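Local coordinates for receptor-like protein kinase ANXUR1 (Arabidopsis thaliana, PDB 6FIG) that probably acts as a cell-surface receptor kinase in plant reproduction, with an ectodomain of malectin-like folds that likely perceives extracellular signals, at residues Leu75-Phe80 against Gly206-Trp211; Lys124-Ala129 against Asn184-Phe189; Ile235-Met240 against Gly325-Lys330. One frame throughout, in Å; residues are numbered along the deposited sequence.

In the fold
The three contacts illustrate how a malectin-like ectodomain, built mostly of strands, is tied together by segments far apart in sequence. Contacts 1 and 2 are neighbours, their centres 9 Å apart, because strands 73-80 and 122-128 pair side by side; Arg77 NE meets Glu125 OE2 at 2.8 Å in a salt bridge that couples them. Contact 3 stands apart, its centre 23 Å from each of the others, in the later part of the chain. None of the three forms a ligand site. The side chain of Arg77 lies about 12 Å from a bound calcium ion, that of Ile235 about 9 Å from a calcium ion, and that of Lys124 about 12 Å from an N-acetylglucosamine of a glycan.

Contact 1 of 3, residues Leu75-Phe80 against Gly206-Trp211; sequences LLRLYF and GLTRTW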
# COMPACT_ATOMS: atom_id res chain seq x y z
N LEU A 75 11.97 -8.02 1.43
CA LEU A 75 11.87 -8.21 2.85
C LEU A 75 11.13 -9.51 3.13
O LEU A 75 10.11 -9.80 2.48
CB LEU A 75 11.09 -7.09 3.54
CG LEU A 75 11.75 -5.77 3.75
CD1 LEU A 75 10.79 -4.77 4.38
CD2 LEU A 75 13.03 -5.88 4.58
N LEU A 76 11.66 -10.29 4.06
CA LEU A 76 11.01 -11.50 4.54
C LEU A 76 10.86 -11.33 6.02
O LEU A 76 11.87 -11.08 6.72
CB LEU A 76 11.84 -12.73 4.23
CG LEU A 76 11.42 -14.04 4.91
CD1 LEU A 76 10.06 -14.52 4.39
CD2 LEU A 76 12.45 -15.13 4.67
N ARG A 77 9.65 -11.47 6.54
CA ARG A 77 9.41 -11.48 7.96
C ARG A 77 8.82 -12.80 8.41
O ARG A 77 7.93 -13.33 7.75
CB ARG A 77 8.44 -10.39 8.38
CG ARG A 77 8.99 -9.00 8.16
CD ARG A 77 8.00 -7.94 8.53
NE ARG A 77 8.54 -6.64 8.19
CZ ARG A 77 7.86 -5.63 7.66
NH1 ARG A 77 6.57 -5.72 7.38
NH2 ARG A 77 8.49 -4.50 7.36
N LEU A 78 9.30 -13.27 9.54
CA LEU A 78 8.82 -14.49 10.17
C LEU A 78 8.32 -14.12 11.57
O LEU A 78 9.07 -13.53 12.36
CB LEU A 78 9.94 -15.52 10.27
CG LEU A 78 10.62 -15.87 8.94
CD1 LEU A 78 11.75 -16.82 9.18
CD2 LEU A 78 9.64 -16.46 7.94
N TYR A 79 7.06 -14.45 11.85
CA TYR A 79 6.39 -14.12 13.11
C TYR A 79 6.26 -15.38 13.96
O TYR A 79 5.75 -16.40 13.47
CB TYR A 79 4.99 -13.56 12.86
CG TYR A 79 4.94 -12.20 12.17
CD1 TYR A 79 5.33 -12.04 10.85
CD2 TYR A 79 4.49 -11.08 12.87
CE1 TYR A 79 5.30 -10.79 10.23
CE2 TYR A 79 4.43 -9.83 12.26
CZ TYR A 79 4.82 -9.69 10.94
OH TYR A 79 4.75 -8.43 10.38
N PHE A 80 6.68 -15.29 15.21
CA PHE A 80 6.63 -16.41 16.14
C PHE A 80 5.99 -16.01 17.46
O PHE A 80 6.33 -14.97 18.03
CB PHE A 80 8.03 -16.91 16.42
CG PHE A 80 8.78 -17.36 15.20
CD1 PHE A 80 8.49 -18.57 14.61
CD2 PHE A 80 9.80 -16.57 14.65
CE1 PHE A 80 9.19 -18.99 13.49
CE2 PHE A 80 10.50 -16.99 13.54
CZ PHE A 80 10.20 -18.20 12.96
N GLY A 206 5.77 2.00 1.28
CA GLY A 206 4.85 0.89 1.65
C GLY A 206 5.49 -0.34 2.29
O GLY A 206 4.96 -1.44 2.16
N LEU A 207 6.60 -0.17 3.02
CA LEU A 207 7.38 -1.30 3.50
C LEU A 207 6.94 -1.82 4.87
O LEU A 207 7.45 -2.81 5.35
CB LEU A 207 8.88 -0.97 3.51
CG LEU A 207 9.50 -0.68 2.15
CD1 LEU A 207 10.96 -0.26 2.33
CD2 LEU A 207 9.38 -1.89 1.24
N THR A 208 6.00 -1.11 5.50
CA THR A 208 5.46 -1.46 6.82
C THR A 208 6.45 -1.85 7.90
O THR A 208 6.16 -2.67 8.77
CB THR A 208 4.27 -2.47 6.73
OG1 THR A 208 4.70 -3.74 6.21
CG2 THR A 208 3.15 -1.92 5.91
N ARG A 209 7.62 -1.20 7.87
CA ARG A 209 8.60 -1.31 8.94
C ARG A 209 8.13 -0.53 10.17
O ARG A 209 7.59 0.57 10.05
CB ARG A 209 9.94 -0.72 8.53
CG ARG A 209 10.60 -1.43 7.35
CD ARG A 209 11.70 -0.57 6.72
NE ARG A 209 11.14 0.65 6.17
CZ ARG A 209 11.81 1.56 5.46
NH1 ARG A 209 13.10 1.42 5.19
NH2 ARG A 209 11.18 2.65 5.06
N THR A 210 8.34 -1.10 11.34
CA THR A 210 8.07 -0.41 12.58
C THR A 210 9.36 0.26 13.05
O THR A 210 10.41 -0.36 13.05
CB THR A 210 7.58 -1.39 13.65
OG1 THR A 210 6.40 -2.03 13.14
CG2 THR A 210 7.21 -0.67 14.92
N TRP A 211 9.27 1.53 13.43
CA TRP A 211 10.43 2.27 13.96
C TRP A 211 10.18 2.51 15.45
O TRP A 211 9.22 3.18 15.82
CB TRP A 211 10.64 3.58 13.21
CG TRP A 211 10.81 3.45 11.74
CD1 TRP A 211 9.82 3.15 10.81
CD2 TRP A 211 12.03 3.56 10.99
NE1 TRP A 211 10.37 3.11 9.55
CE2 TRP A 211 11.72 3.35 9.63
CE3 TRP A 211 13.36 3.86 11.35
CZ2 TRP A 211 12.68 3.40 8.64
CZ3 TRP A 211 14.30 3.92 10.36
CH2 TRP A 211 13.97 3.70 9.03
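Arg77 reaches Thr208 and Leu207 because its CG stands opposite its own carbonyl carbon (chi1 -65°) and the chain then runs extended from CG to NE, while Thr208 tucks OG1 between its backbone N and carbonyl carbon. In this malectin-like beta fold, the side chain thus spans from strand 73-80 to the irregular loop leading into strand 212-213. Arg77 NH1 donates to Thr208 OG1 at 3.0 Å, with the hydroxyl lying in the guanidinium plane and the bond nearly straight (164°). Arg77 NH2 donates to Leu207 O at 2.8 Å, arriving in the carbonyl plane but along a more bent line (147°). Two bonds at neighbouring nitrogens restrict rotation of the guanidinium. Glu157 forms a salt bridge with Arg77 NH1, and Lys20 is hydrogen-bonded to Thr208 OG1, so the hydroxyl has a second charged partner. Beside this polar link, Leu75 CD1 packs on Leu207 CB at 4.3 Å. The guanidinium of Arg209 is directed elsewhere, paired with Asp203 and sandwiched between Leu207 CD1 on one face and Trp211 CZ2 on the opposite one. What Arg209 offers to Arg77 is its aliphatic stem: Arg209 CG sits at the edge of the Arg77 guanidinium, 3.7 Å from Arg77 NH2.

Contact 2 of 3, residues Lys124-Ala129 against Asn184-Phe189; sequences KEYSLA and NLQSMF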
# COMPACT_ATOMS: atom_id res chain seq x y z
N LYS A 124 11.22 -11.78 13.13
CA LYS A 124 12.52 -11.82 12.51
C LYS A 124 12.36 -11.21 11.13
O LYS A 124 11.46 -11.60 10.39
CB LYS A 124 13.04 -13.26 12.37
CG LYS A 124 13.19 -14.03 13.67
CD LYS A 124 14.36 -13.58 14.50
CE LYS A 124 14.58 -14.59 15.62
NZ LYS A 124 15.77 -14.31 16.45
N GLU A 125 13.21 -10.26 10.75
CA GLU A 125 13.09 -9.60 9.47
C GLU A 125 14.42 -9.67 8.74
O GLU A 125 15.48 -9.35 9.35
CB GLU A 125 12.69 -8.14 9.64
CG GLU A 125 12.56 -7.38 8.34
CD GLU A 125 12.22 -5.92 8.53
OE1 GLU A 125 13.18 -5.14 8.58
OE2 GLU A 125 11.03 -5.54 8.62
N TYR A 126 14.36 -10.02 7.47
CA TYR A 126 15.51 -10.18 6.62
C TYR A 126 15.31 -9.40 5.34
O TYR A 126 14.19 -9.23 4.88
CB TYR A 126 15.74 -11.66 6.31
CG TYR A 126 15.81 -12.49 7.53
CD1 TYR A 126 17.02 -12.65 8.23
CD2 TYR A 126 14.68 -13.10 8.05
CE1 TYR A 126 17.08 -13.39 9.39
CE2 TYR A 126 14.73 -13.84 9.21
CZ TYR A 126 15.93 -13.98 9.88
OH TYR A 126 15.98 -14.69 11.05
N SER A 127 16.41 -8.95 4.73
CA SER A 127 16.40 -8.37 3.42
C SER A 127 17.25 -9.24 2.52
O SER A 127 18.48 -9.35 2.71
CB SER A 127 16.91 -6.93 3.39
OG SER A 127 16.91 -6.44 2.05
N LEU A 128 16.58 -9.90 1.59
CA LEU A 128 17.20 -10.93 0.75
C LEU A 128 17.59 -10.35 -0.59
O LEU A 128 16.74 -9.80 -1.32
CB LEU A 128 16.21 -12.08 0.54
CG LEU A 128 15.72 -12.74 1.84
CD1 LEU A 128 14.72 -13.84 1.50
CD2 LEU A 128 16.88 -13.29 2.67
N ALA A 129 18.87 -10.48 -0.95
CA ALA A 129 19.33 -10.03 -2.26
C ALA A 129 18.63 -10.75 -3.41
O ALA A 129 18.14 -11.88 -3.23
CB ALA A 129 20.85 -10.20 -2.38
N ASN A 184 22.75 -10.40 1.86
CA ASN A 184 21.55 -10.76 2.60
C ASN A 184 21.73 -10.22 4.00
O ASN A 184 22.82 -10.38 4.58
CB ASN A 184 21.36 -12.27 2.62
CG ASN A 184 21.20 -12.82 1.22
OD1 ASN A 184 20.20 -12.52 0.54
ND2 ASN A 184 22.19 -13.59 0.77
N LEU A 185 20.71 -9.53 4.52
CA LEU A 185 20.84 -8.82 5.78
C LEU A 185 19.73 -9.26 6.70
O LEU A 185 18.64 -9.60 6.24
CB LEU A 185 20.72 -7.31 5.58
CG LEU A 185 21.63 -6.63 4.55
CD1 LEU A 185 21.16 -5.18 4.33
CD2 LEU A 185 23.05 -6.62 5.04
N GLN A 186 20.01 -9.25 7.99
CA GLN A 186 18.97 -9.35 9.02
C GLN A 186 18.84 -7.99 9.69
O GLN A 186 19.83 -7.40 10.14
CB GLN A 186 19.32 -10.40 10.05
CG GLN A 186 18.30 -10.53 11.18
CD GLN A 186 18.63 -11.58 12.20
OE1 GLN A 186 19.64 -12.30 12.10
NE2 GLN A 186 17.76 -11.69 13.20
N SER A 187 17.60 -7.52 9.82
CA SER A 187 17.29 -6.30 10.56
C SER A 187 17.35 -6.59 12.03
O SER A 187 16.59 -7.39 12.54
CB SER A 187 15.90 -5.79 10.20
OG SER A 187 15.82 -5.56 8.82
N MET A 188 18.31 -5.98 12.73
CA MET A 188 18.48 -6.26 14.15
C MET A 188 17.70 -5.28 15.00
O MET A 188 17.09 -5.66 15.98
CB MET A 188 19.96 -6.25 14.54
CG MET A 188 20.85 -7.13 13.68
SD MET A 188 20.42 -8.89 13.77
CE MET A 188 20.89 -9.32 15.43
N PHE A 189 17.84 -3.99 14.67
CA PHE A 189 17.18 -2.90 15.40
C PHE A 189 16.84 -1.80 14.42
O PHE A 189 17.56 -1.58 13.43
CB PHE A 189 18.10 -2.31 16.49
CG PHE A 189 18.49 -3.31 17.52
CD1 PHE A 189 17.65 -3.61 18.57
CD2 PHE A 189 19.68 -4.03 17.38
CE1 PHE A 189 17.97 -4.57 19.47
CE2 PHE A 189 20.02 -5.00 18.29
CZ PHE A 189 19.17 -5.28 19.34
O HOH W 1 18.07 -12.99 15.67
O HOH W 2 15.27 -9.74 12.85
O HOH W 3 18.51 -14.83 12.18
O HOH W 4 19.04 -13.84 -1.49
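Ser127 and Leu185 form an antiparallel hydrogen-bonded pair, Ser127 N to Leu185 O at 2.8 Å and Leu185 N to Ser127 O at 2.9 Å, between strand segments that run at 143° with their axes 4.5 Å apart at closest approach. Glu125 and Ser187 share a face of the sheet with that pair. Glu125 extends fully, its CG opposite the backbone N (chi1 179°), and presents OE1 to Ser187 OG at 2.7 Å, using the lone pair that points away from OE2. Arg190 also engages OE1 and Arg77 takes OE2, so the buried carboxylate is probably held as an anion. On the other face, Tyr126 and Gln186 lie side by side and point the same way, ring and amide planes 43° apart, with Tyr126 CE1 3.6 Å from Gln186 CG. Lys371 binds the amide oxygen of Gln186. Gln186 NE2 donates to two waters, one shared with Lys124 NZ and the other with Glu125 N and Ser187 O. Beyond the strand pairing, Asn184 OD1 accepts from Ala129 N at 2.9 Å and from a water that also serves Ala129 O. Strand 185-192 thus joins strands 122-128 and 363-372 as the central member of an antiparallel trio, and toward the latter it carries a classic beta bulge, Met188 and Phe189 both facing Ile369.

Contact 3 of 3, residues Ile235-Met240 against Gly325-Lys330; sequences INYQNM and GIPMYK
Asn236 and Gly325 supply the one direct hydrogen bond between these segments, Asn236 N to Gly325 O at 2.9 Å and nearly straight (171°). A second polar link runs through a water, which donates to Tyr237 O and to Pro327 O. Tyr237 O also accepts from Met240 N, closing a type II' beta turn that brings the methionine back toward strand 327-336. The apolar contacts centre on Pro327, whose CG touches Ile235 CG2 at 3.5 Å and Met240 CE at 3.9 Å. Tyr237 adds a CH-pi contact: the same CG lies over one face of the ring, 4.1 Å from its centroid, while Ala245 O receives the Tyr237 hydroxyl. Farther out, Ile326 CD1 rests 3.5 Å from Gln238 NE2. In the sulfur-aromatic class, Met240 SD approaches the edge of the Tyr329 ring, 3.7 Å from Tyr329 CD1, and the bend at the last torsion of Met240 (chi3 80°) turns CE back onto the proline. Arg283 makes a cation-pi contact with the same ring. Pro327 has no N-H to give, so strand-like pairing cannot continue through its nitrogen; past Asn236 the loop is probably held to the strand mainly by apolar packing, with a water joining the carbonyls of Tyr237 and Pro327.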
# COMPACT_ATOMS: atom_id res chain seq x y z
N ILE A 235 10.29 18.09 5.52
CA ILE A 235 11.49 17.33 5.24
C ILE A 235 11.67 17.36 3.73
O ILE A 235 10.81 16.88 2.98
CB ILE A 235 11.40 15.88 5.76
CG1 ILE A 235 11.07 15.85 7.28
CG2 ILE A 235 12.69 15.12 5.44
CD1 ILE A 235 12.05 16.61 8.16
N ASN A 236 12.80 17.88 3.30
CA ASN A 236 13.12 18.06 1.90
C ASN A 236 14.07 16.96 1.40
O ASN A 236 15.29 17.09 1.44
CB ASN A 236 13.76 19.44 1.74
CG ASN A 236 14.15 19.74 0.32
OD1 ASN A 236 13.71 19.07 -0.61
ND2 ASN A 236 15.00 20.78 0.15
N TYR A 237 13.50 15.86 0.92
CA TYR A 237 14.30 14.70 0.56
C TYR A 237 15.31 14.89 -0.59
O TYR A 237 16.29 14.16 -0.67
CB TYR A 237 13.40 13.50 0.22
CG TYR A 237 12.81 12.78 1.43
CD1 TYR A 237 11.74 13.31 2.13
CD2 TYR A 237 13.31 11.55 1.84
CE1 TYR A 237 11.20 12.65 3.23
CE2 TYR A 237 12.77 10.87 2.93
CZ TYR A 237 11.70 11.42 3.60
OH TYR A 237 11.17 10.75 4.67
N GLN A 238 15.05 15.82 -1.51
CA GLN A 238 15.87 15.98 -2.73
C GLN A 238 15.95 14.66 -3.52
O GLN A 238 14.91 14.14 -3.89
CB GLN A 238 17.25 16.58 -2.42
CG GLN A 238 17.20 17.99 -1.88
CD GLN A 238 18.59 18.63 -1.80
OE1 GLN A 238 19.60 17.97 -1.48
NE2 GLN A 238 18.65 19.93 -2.07
N ASN A 239 17.14 14.09 -3.75
CA ASN A 239 17.24 12.84 -4.51
C ASN A 239 17.41 11.62 -3.61
O ASN A 239 17.57 10.52 -4.12
CB ASN A 239 18.37 12.87 -5.55
CG ASN A 239 18.17 13.95 -6.60
OD1 ASN A 239 17.08 14.10 -7.15
ND2 ASN A 239 19.23 14.68 -6.91
N MET A 240 17.34 11.79 -2.29
CA MET A 240 17.29 10.61 -1.41
C MET A 240 15.92 9.94 -1.51
O MET A 240 14.89 10.61 -1.37
CB MET A 240 17.52 10.95 0.05
CG MET A 240 17.79 9.71 0.87
SD MET A 240 18.04 9.97 2.63
CE MET A 240 16.36 10.14 3.27
N GLY A 325 16.65 20.94 7.13
CA GLY A 325 15.50 20.21 6.62
C GLY A 325 15.79 19.14 5.59
O GLY A 325 14.87 18.42 5.22
N ILE A 326 17.03 18.99 5.14
CA ILE A 326 17.39 17.92 4.19
C ILE A 326 17.80 16.69 5.00
O ILE A 326 18.72 16.78 5.83
CB ILE A 326 18.52 18.34 3.22
CG1 ILE A 326 18.04 19.48 2.31
CG2 ILE A 326 19.02 17.18 2.38
CD1 ILE A 326 19.11 20.09 1.44
N PRO A 327 17.13 15.54 4.79
CA PRO A 327 17.46 14.33 5.50
C PRO A 327 18.64 13.62 4.82
O PRO A 327 18.92 13.83 3.64
CB PRO A 327 16.19 13.49 5.36
CG PRO A 327 15.68 13.87 4.01
CD PRO A 327 16.02 15.33 3.84
N MET A 328 19.28 12.74 5.58
CA MET A 328 20.37 11.93 5.05
C MET A 328 20.59 10.75 5.96
O MET A 328 20.04 10.66 7.06
CB MET A 328 21.67 12.74 4.99
CG MET A 328 22.10 13.23 6.36
SD MET A 328 23.83 13.76 6.47
CE MET A 328 24.67 12.19 6.36
N TYR A 329 21.44 9.85 5.50
CA TYR A 329 21.93 8.79 6.34
C TYR A 329 23.38 8.51 6.02
O TYR A 329 23.88 8.88 4.94
CB TYR A 329 21.07 7.52 6.18
CG TYR A 329 21.19 6.91 4.82
CD1 TYR A 329 20.39 7.34 3.78
CD2 TYR A 329 22.14 5.92 4.56
CE1 TYR A 329 20.50 6.82 2.51
CE2 TYR A 329 22.27 5.37 3.28
CZ TYR A 329 21.42 5.81 2.27
OH TYR A 329 21.51 5.32 0.99
N LYS A 330 24.06 7.88 6.96
CA LYS A 330 25.40 7.39 6.72
C LYS A 330 25.51 5.98 7.25
O LYS A 330 25.08 5.71 8.36
CB LYS A 330 26.44 8.26 7.38
CG LYS A 330 27.82 7.99 6.78
CD LYS A 330 28.64 9.27 6.65
CE LYS A 330 29.90 9.04 5.83
NZ LYS A 330 30.91 8.20 6.52
O HOH W 5 18.45 14.18 0.94